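Side-chain contact in OmpA family protein (Escherichia coli, PDB 5M38), which probably binds peptidoglycan through its OmpA-like domain, linking the type VI secretion system to the cell wall: residues Asp77-Gln80 against Ser81-Ala84. Residues are numbered along the deposited sequence; the frame is centred on the assembly and turned at random.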
# COMPACT_ATOMS: atom_id res chain seq x y z
N ASP A 77 -12.70 2.46 11.24
CA ASP A 77 -14.10 2.89 11.19
C ASP A 77 -14.33 4.12 10.27
O ASP A 77 -15.07 5.05 10.62
CB ASP A 77 -14.67 3.11 12.61
CG ASP A 77 -16.16 2.88 12.77
OD1 ASP A 77 -16.75 2.19 11.90
OD2 ASP A 77 -16.73 3.35 13.78
N ILE A 78 -13.73 4.07 9.06
CA ILE A 78 -13.80 5.11 8.01
C ILE A 78 -14.72 4.58 6.90
O ILE A 78 -14.58 3.41 6.52
CB ILE A 78 -12.36 5.43 7.48
CG1 ILE A 78 -11.47 5.95 8.61
CG2 ILE A 78 -12.36 6.43 6.31
CD1 ILE A 78 -10.10 5.58 8.47
N PRO A 79 -15.67 5.39 6.37
CA PRO A 79 -16.55 4.87 5.30
C PRO A 79 -15.80 4.48 4.04
O PRO A 79 -14.81 5.12 3.69
CB PRO A 79 -17.51 6.04 5.03
CG PRO A 79 -17.38 6.94 6.21
CD PRO A 79 -15.99 6.79 6.71
N GLN A 80 -16.29 3.43 3.34
CA GLN A 80 -15.75 2.92 2.08
C GLN A 80 -15.58 4.04 1.05
O GLN A 80 -14.61 4.05 0.31
CB GLN A 80 -16.71 1.86 1.47
CG GLN A 80 -16.21 0.42 1.45
CD GLN A 80 -15.42 -0.01 0.24
OE1 GLN A 80 -15.70 -1.06 -0.35
NE2 GLN A 80 -14.43 0.77 -0.16
N SER A 81 -16.54 4.99 1.02
CA SER A 81 -16.60 6.13 0.12
C SER A 81 -15.40 7.09 0.20
O SER A 81 -15.16 7.85 -0.74
CB SER A 81 -17.92 6.89 0.33
OG SER A 81 -18.11 7.30 1.68
N CYS A 82 -14.67 7.06 1.32
CA CYS A 82 -13.51 7.93 1.56
C CYS A 82 -12.23 7.44 0.89
O CYS A 82 -11.23 8.14 0.93
CB CYS A 82 -13.31 8.13 3.06
SG CYS A 82 -14.73 8.83 3.92
N PHE A 83 -12.27 6.24 0.29
CA PHE A 83 -11.11 5.62 -0.34
C PHE A 83 -11.17 5.46 -1.84
O PHE A 83 -12.23 5.19 -2.42
CB PHE A 83 -10.85 4.24 0.25
CG PHE A 83 -10.62 4.18 1.73
CD1 PHE A 83 -9.36 4.38 2.27
CD2 PHE A 83 -11.67 3.89 2.60
CE1 PHE A 83 -9.14 4.30 3.63
CE2 PHE A 83 -11.45 3.81 3.96
CZ PHE A 83 -10.19 4.03 4.47
N ALA A 84 -9.98 5.49 -2.45
CA ALA A 84 -9.70 5.21 -3.84
C ALA A 84 -8.55 4.17 -3.80
O ALA A 84 -7.53 4.42 -3.16
CB ALA A 84 -9.24 6.48 -4.54
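Ile78 and Phe83 meet round two overlapping 3-10 turns, a compact example of how a short turn can bring side chains five residues apart together at the start of a strand. The two side chains run at about a right angle to each other, and the CG2 branch of Ile78 makes the approach, lying 3.6 Å from CE2 of Phe83 and nearly as close to CZ. The chi1 of Ile78, -60°, sets CG2 anti to the backbone N, and the same methyl also reaches CB of Cys82 at 3.8 Å. The sulfur of Cys82 is turned to the proline ring, with SG 3.7 Å from CD of Pro79. Two successive i to i+3 backbone bonds hold the turns: Cys82 N to Pro79 O (3.1 Å) and Phe83 N to Gln80 O (3.2 Å). Both are fairly straight, at 161°. Gln80 O also lies at the edge of the Phe83 ring, near its plane. The turns end the loop from helix 54-74 to strand 83-89, an outer strand of the sheet: Phe83 packs on Met72 and Arg69 of that helix, Ile78 touches Leu31 and Ile34 of helix 24-36, and Ile42 of the adjoining parallel strand contacts Ile78, Cys82 and Phe83.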